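Local coordinates for A-type flavoprotein (Giardia intestinalis, PDB 2Q9U) that probably scavenges oxygen at a diiron site in a beta-lactamase-like domain, with electrons passed on by FMN in a flavodoxin-like domain, at residues 339-351 against 368-382. Numbering follows the deposited sequence.
Sequences IKGKPAFAFGAFG and CKADVYDEKGITFKF. With FMN (flavin mononucleotide), chain F.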
loop_
_atom_site.group_PDB
_atom_site.type_symbol
_atom_site.label_atom_id
_atom_site.label_comp_id
_atom_site.label_asym_id
_atom_site.label_seq_id
_atom_site.Cartn_x
_atom_site.Cartn_y
_atom_site.Cartn_z
ATOM N N ILE A 339 -13.000 7.145 23.698
ATOM C CA ILE A 339 -14.470 7.119 23.742
ATOM C C ILE A 339 -15.039 6.807 25.124
ATOM O O ILE A 339 -16.240 6.542 25.274
ATOM C CB ILE A 339 -15.103 6.193 22.661
ATOM C CG1 ILE A 339 -14.812 4.706 22.954
ATOM C CG2 ILE A 339 -14.705 6.646 21.217
ATOM C CD1 ILE A 339 -15.549 3.718 22.030
ATOM N N LYS A 340 -14.191 6.864 26.143
ATOM C CA LYS A 340 -14.665 6.644 27.511
ATOM C C LYS A 340 -15.810 7.634 27.805
ATOM O O LYS A 340 -15.665 8.836 27.557
ATOM C CB LYS A 340 -13.497 6.817 28.484
ATOM C CG LYS A 340 -13.824 6.688 29.940
ATOM C CD LYS A 340 -12.556 6.965 30.763
ATOM C CE LYS A 340 -11.520 5.843 30.614
ATOM N NZ LYS A 340 -11.813 4.727 31.562
ATOM N N GLY A 341 -16.937 7.115 28.301
ATOM C CA GLY A 341 -18.120 7.921 28.627
ATOM C C GLY A 341 -19.016 8.332 27.462
ATOM O O GLY A 341 -20.071 8.918 27.692
ATOM N N LYS A 342 -18.611 8.014 26.222
ATOM C CA LYS A 342 -19.308 8.513 25.017
ATOM C C LYS A 342 -20.408 7.555 24.561
ATOM O O LYS A 342 -20.230 6.337 24.645
ATOM C CB LYS A 342 -18.332 8.745 23.853
ATOM C CG LYS A 342 -17.223 9.748 24.184
ATOM C CD LYS A 342 -16.558 10.236 22.913
ATOM C CE LYS A 342 -15.506 11.300 23.177
ATOM N NZ LYS A 342 -14.909 11.792 21.902
ATOM N N PRO A 343 -21.553 8.102 24.094
ATOM C CA PRO A 343 -22.605 7.230 23.578
ATOM C C PRO A 343 -22.005 6.360 22.459
ATOM O O PRO A 343 -21.302 6.883 21.613
ATOM C CB PRO A 343 -23.611 8.219 22.983
ATOM C CG PRO A 343 -23.389 9.498 23.744
ATOM C CD PRO A 343 -21.911 9.530 23.988
ATOM N N ALA A 344 -22.226 5.051 22.488
ATOM C CA ALA A 344 -21.626 4.149 21.494
ATOM C C ALA A 344 -22.618 3.056 21.081
ATOM O O ALA A 344 -23.247 2.415 21.945
ATOM C CB ALA A 344 -20.315 3.514 22.031
ATOM N N PHE A 345 -22.741 2.854 19.765
ATOM C CA PHE A 345 -23.729 1.953 19.177
ATOM C C PHE A 345 -22.977 0.900 18.347
ATOM O O PHE A 345 -21.847 1.149 17.898
ATOM C CB PHE A 345 -24.688 2.765 18.298
ATOM C CG PHE A 345 -25.866 1.997 17.793
ATOM C CD1 PHE A 345 -26.880 1.585 18.678
ATOM C CD2 PHE A 345 -25.989 1.701 16.447
ATOM C CE1 PHE A 345 -28.004 0.873 18.220
ATOM C CE2 PHE A 345 -27.103 0.985 15.960
ATOM C CZ PHE A 345 -28.112 0.566 16.850
ATOM N N ALA A 346 -23.575 -0.281 18.196
ATOM C CA ALA A 346 -22.955 -1.344 17.389
ATOM C C ALA A 346 -23.987 -2.001 16.491
ATOM O O ALA A 346 -25.149 -2.102 16.861
ATOM C CB ALA A 346 -22.258 -2.391 18.286
ATOM N N PHE A 347 -23.567 -2.441 15.302
ATOM C CA PHE A 347 -24.484 -3.152 14.410
ATOM C C PHE A 347 -23.697 -4.044 13.459
ATOM O O PHE A 347 -22.486 -3.938 13.400
ATOM C CB PHE A 347 -25.383 -2.176 13.625
ATOM C CG PHE A 347 -24.621 -1.177 12.782
ATOM C CD1 PHE A 347 -24.107 -0.002 13.353
ATOM C CD2 PHE A 347 -24.414 -1.407 11.421
ATOM C CE1 PHE A 347 -23.384 0.916 12.584
ATOM C CE2 PHE A 347 -23.680 -0.472 10.630
ATOM C CZ PHE A 347 -23.195 0.699 11.218
ATOM N N GLY A 348 -24.378 -4.919 12.725
ATOM C CA GLY A 348 -23.662 -5.760 11.775
ATOM C C GLY A 348 -24.464 -6.928 11.281
ATOM O O GLY A 348 -25.407 -7.361 11.938
ATOM N N ALA A 349 -24.072 -7.421 10.115
ATOM C CA ALA A 349 -24.682 -8.606 9.501
ATOM C C ALA A 349 -24.146 -9.897 10.099
ATOM O O ALA A 349 -23.085 -9.926 10.707
ATOM C CB ALA A 349 -24.439 -8.569 7.984
ATOM N N PHE A 350 -24.878 -10.991 9.929
ATOM C CA PHE A 350 -24.328 -12.312 10.216
ATOM C C PHE A 350 -25.008 -13.313 9.284
ATOM O O PHE A 350 -26.024 -12.995 8.650
ATOM C CB PHE A 350 -24.515 -12.699 11.695
ATOM C CG PHE A 350 -25.962 -12.841 12.113
ATOM C CD1 PHE A 350 -26.691 -11.741 12.531
ATOM C CD2 PHE A 350 -26.595 -14.087 12.061
ATOM C CE1 PHE A 350 -28.052 -11.871 12.924
ATOM C CE2 PHE A 350 -27.949 -14.234 12.443
ATOM C CZ PHE A 350 -28.673 -13.123 12.868
ATOM N N GLY A 351 -24.431 -14.502 9.203
ATOM C CA GLY A 351 -24.926 -15.551 8.326
ATOM C C GLY A 351 -25.747 -16.573 9.076
ATOM O O GLY A 351 -26.841 -16.937 8.627
ATOM N N CYS A 368 -13.634 -0.241 26.467
ATOM C CA CYS A 368 -13.542 1.215 26.240
ATOM C C CYS A 368 -14.271 2.055 27.282
ATOM O O CYS A 368 -14.083 3.270 27.344
ATOM C CB CYS A 368 -14.043 1.594 24.843
ATOM S SG CYS A 368 -13.138 0.781 23.525
ATOM N N LYS A 369 -15.129 1.416 28.071
ATOM C CA LYS A 369 -16.009 2.110 29.005
ATOM C C LYS A 369 -16.838 3.242 28.382
ATOM O O LYS A 369 -17.017 4.328 28.963
ATOM C CB LYS A 369 -15.225 2.511 30.256
ATOM C CG LYS A 369 -14.872 1.224 31.031
ATOM C CD LYS A 369 -13.563 1.310 31.716
ATOM C CE LYS A 369 -13.090 -0.069 32.095
ATOM N NZ LYS A 369 -12.116 -0.616 31.138
ATOM N N ALA A 370 -17.368 2.948 27.195
ATOM C CA ALA A 370 -18.286 3.823 26.513
ATOM C C ALA A 370 -19.681 3.679 27.140
ATOM O O ALA A 370 -19.950 2.722 27.878
ATOM C CB ALA A 370 -18.337 3.475 25.016
ATOM N N ASP A 371 -20.534 4.649 26.839
ATOM C CA ASP A 371 -21.960 4.625 27.176
ATOM C C ASP A 371 -22.723 3.777 26.147
ATOM O O ASP A 371 -23.256 4.291 25.141
ATOM C CB ASP A 371 -22.462 6.076 27.236
ATOM C CG ASP A 371 -23.960 6.193 27.504
ATOM O OD1 ASP A 371 -24.613 5.183 27.825
ATOM O OD2 ASP A 371 -24.485 7.328 27.391
ATOM N N VAL A 372 -22.735 2.460 26.371
ATOM C CA VAL A 372 -23.400 1.549 25.447
ATOM C C VAL A 372 -24.881 1.466 25.872
ATOM O O VAL A 372 -25.290 0.583 26.612
ATOM C CB VAL A 372 -22.728 0.163 25.361
ATOM C CG1 VAL A 372 -23.371 -0.684 24.227
ATOM C CG2 VAL A 372 -21.198 0.302 25.117
ATOM N N TYR A 373 -25.657 2.422 25.395
ATOM C CA TYR A 373 -27.049 2.598 25.794
ATOM C C TYR A 373 -28.014 1.534 25.245
ATOM O O TYR A 373 -29.095 1.317 25.804
ATOM C CB TYR A 373 -27.511 3.990 25.386
ATOM C CG TYR A 373 -27.399 4.228 23.897
ATOM C CD1 TYR A 373 -26.207 4.721 23.340
ATOM C CD2 TYR A 373 -28.457 3.923 23.043
ATOM C CE1 TYR A 373 -26.089 4.923 21.972
ATOM C CE2 TYR A 373 -28.347 4.118 21.662
ATOM C CZ TYR A 373 -27.155 4.624 21.140
ATOM O OH TYR A 373 -27.044 4.830 19.775
ATOM N N ASP A 374 -27.637 0.897 24.144
ATOM C CA ASP A 374 -28.449 -0.154 23.539
ATOM C C ASP A 374 -27.540 -1.351 23.246
ATOM O O ASP A 374 -26.835 -1.368 22.231
ATOM C CB ASP A 374 -29.069 0.386 22.249
ATOM C CG ASP A 374 -30.007 -0.599 21.573
ATOM O OD1 ASP A 374 -30.079 -1.780 21.987
ATOM O OD2 ASP A 374 -30.650 -0.175 20.589
ATOM N N GLU A 375 -27.567 -2.356 24.113
ATOM C CA GLU A 375 -26.666 -3.500 23.967
ATOM C C GLU A 375 -27.096 -4.572 22.961
ATOM O O GLU A 375 -26.390 -5.571 22.787
ATOM C CB GLU A 375 -26.448 -4.174 25.299
ATOM C CG GLU A 375 -25.827 -3.285 26.350
ATOM C CD GLU A 375 -25.589 -4.061 27.616
ATOM O OE1 GLU A 375 -26.342 -5.039 27.836
ATOM O OE2 GLU A 375 -24.660 -3.737 28.370
ATOM N N LYS A 376 -28.251 -4.386 22.341
ATOM C CA LYS A 376 -28.706 -5.283 21.303
ATOM C C LYS A 376 -28.148 -4.843 19.954
ATOM O O LYS A 376 -27.770 -5.686 19.135
ATOM C CB LYS A 376 -30.228 -5.323 21.263
ATOM N N GLY A 377 -28.090 -3.525 19.730
ATOM C CA GLY A 377 -27.719 -2.985 18.430
ATOM C C GLY A 377 -28.701 -3.361 17.328
ATOM O O GLY A 377 -29.910 -3.567 17.575
ATOM N N ILE A 378 -28.200 -3.427 16.101
ATOM C CA ILE A 378 -29.005 -3.923 14.988
ATOM C C ILE A 378 -28.222 -5.045 14.337
ATOM O O ILE A 378 -27.079 -4.861 13.975
ATOM C CB ILE A 378 -29.352 -2.828 13.947
ATOM C CG1 ILE A 378 -30.274 -1.766 14.570
ATOM C CG2 ILE A 378 -29.985 -3.460 12.704
ATOM C CD1 ILE A 378 -30.389 -0.511 13.761
ATOM N N THR A 379 -28.827 -6.225 14.254
ATOM C CA THR A 379 -28.228 -7.331 13.528
ATOM C C THR A 379 -29.255 -7.887 12.546
ATOM O O THR A 379 -30.469 -7.695 12.704
ATOM C CB THR A 379 -27.726 -8.450 14.466
ATOM O OG1 THR A 379 -28.814 -8.945 15.258
ATOM C CG2 THR A 379 -26.687 -7.910 15.405
ATOM N N PHE A 380 -28.751 -8.553 11.520
ATOM C CA PHE A 380 -29.607 -9.118 10.489
ATOM C C PHE A 380 -28.845 -10.207 9.756
ATOM O O PHE A 380 -27.613 -10.169 9.657
ATOM C CB PHE A 380 -30.079 -8.034 9.507
ATOM C CG PHE A 380 -28.957 -7.275 8.863
ATOM C CD1 PHE A 380 -28.323 -6.220 9.547
ATOM C CD2 PHE A 380 -28.518 -7.617 7.587
ATOM C CE1 PHE A 380 -27.270 -5.521 8.963
ATOM C CE2 PHE A 380 -27.480 -6.927 6.983
ATOM C CZ PHE A 380 -26.842 -5.877 7.667
ATOM N N LYS A 381 -29.580 -11.181 9.243
ATOM C CA LYS A 381 -29.012 -12.275 8.469
ATOM C C LYS A 381 -28.866 -12.003 6.975
ATOM O O LYS A 381 -29.818 -11.818 6.282
ATOM C CB LYS A 381 -29.748 -13.594 8.769
ATOM C CG LYS A 381 -29.430 -14.704 7.875
ATOM C CD LYS A 381 -30.394 -15.859 8.093
ATOM C CE LYS A 381 -30.548 -16.188 9.518
ATOM N NZ LYS A 381 -30.436 -17.653 9.771
ATOM N N PHE A 382 -27.627 -11.925 6.545
ATOM C CA PHE A 382 -27.215 -11.817 5.158
ATOM C C PHE A 382 -27.417 -10.489 4.455
ATOM O O PHE A 382 -26.485 -9.936 3.971
ATOM C CB PHE A 382 -27.689 -12.987 4.329
ATOM C CG PHE A 382 -26.856 -14.191 4.488
ATOM C CD1 PHE A 382 -25.514 -14.151 4.202
ATOM C CD2 PHE A 382 -27.393 -15.345 4.970
ATOM C CE1 PHE A 382 -24.754 -15.215 4.389
ATOM C CE2 PHE A 382 -26.604 -16.445 5.134
ATOM C CZ PHE A 382 -25.288 -16.378 4.847
HETATM N N1 FMN F . -21.558 -15.726 9.630
HETATM C C2 FMN F . -21.721 -16.186 10.903
HETATM O O2 FMN F . -22.822 -16.060 11.463
HETATM N N3 FMN F . -20.673 -16.816 11.547
HETATM C C4 FMN F . -19.435 -16.958 10.941
HETATM O O4 FMN F . -18.512 -17.403 11.622
HETATM C C4A FMN F . -19.254 -16.475 9.633
HETATM N N5 FMN F . -18.049 -16.614 8.952
HETATM C C5A FMN F . -17.939 -16.127 7.654
HETATM C C6 FMN F . -16.733 -16.257 6.957
HETATM C C7 FMN F . -16.598 -15.767 5.647
HETATM C C7M FMN F . -15.350 -16.116 4.881
HETATM C C8 FMN F . -17.677 -15.148 5.017
HETATM C C8M FMN F . -17.545 -14.512 3.655
HETATM C C9 FMN F . -18.882 -15.020 5.707
HETATM C C9A FMN F . -19.023 -15.504 7.020
HETATM N N10 FMN F . -20.227 -15.364 7.708
HETATM C C10 FMN F . -20.346 -15.867 8.987
HETATM C "C1'" FMN F . -21.423 -14.708 7.086
HETATM C "C2'" FMN F . -21.304 -13.186 7.058
HETATM O "O2'" FMN F . -21.346 -12.613 8.364
HETATM C "C3'" FMN F . -22.412 -12.707 6.118
HETATM O "O3'" FMN F . -21.995 -13.011 4.795
HETATM C "C4'" FMN F . -22.718 -11.226 6.193
HETATM O "O4'" FMN F . -23.916 -10.958 5.476
HETATM C "C5'" FMN F . -21.602 -10.384 5.588
HETATM O "O5'" FMN F . -21.841 -9.019 5.886
HETATM P P FMN F . -21.296 -7.913 4.880
HETATM O O1P FMN F . -21.348 -6.602 5.644
HETATM O O2P FMN F . -19.890 -8.293 4.512
HETATM O O3P FMN F . -22.147 -7.835 3.623
HETATM O O HOH W 1 -22.751 9.400 27.286
HETATM O O HOH W 2 -25.658 1.264 22.238
#
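The ring of Phe-380 lies over Ala-349, with Ala-349 CA above the ring centre and Ala-349 CB 3.6 Å from Phe-380 CE2. Phe-380 CG sits between its own backbone N and carbonyl carbon (chi1 56°), which turns the ring toward the neighbouring strand. Further back on the same face, Ile-378 CB meets Phe-347 CB, and helix 269-283 packs on this side. Ile-378 CG1 also reaches the edge of the Phe-345 ring, 3.9 Å from Phe-345 CZ. Asp-374 OD2 touches that edge near CE1. Tyr-373 OH comes within 3.4 Å of Phe-345 CD1.

Strands 344-350 and 378-381 run parallel, 15° apart. Gly-348 N bonds Ile-378 O, and Phe-350 N bonds Phe-380 O at 2.9 Å. Phe-382 N then bonds Phe-350 O. Pro-343 and Asp-371 are bridged: Asp-371 N bonds Lys-342 O, and Ala-344 N bonds Asp-371 O. Between this bridge and the paired strands, the chain loops away from strand 344-350 around Asp-374, whose OD1 accepts from Lys-376 N in an Asx turn. A water bridges the two backbones there: it donates to Ala-344 O and Asp-374 O, accepts from Asp-374 N, and sits over the face of the Tyr-373 ring. At the start, Lys-369 O accepts a nearly straight bond from Gly-341 N (173°).

At the far end, Gly-351 CA makes a CH-pi contact over the face of Phe-382, 3.8 Å from the ring centroid. Gly-351 N donates to both N1 and O2 of FMN. Phe-382 also meets His-115 and Trp-153 of the second subunit. Helix 356-367 links the two strands in a beta-alpha-beta unit; FMN binds at the C-terminal ends of the strands, as in the flavodoxin fold.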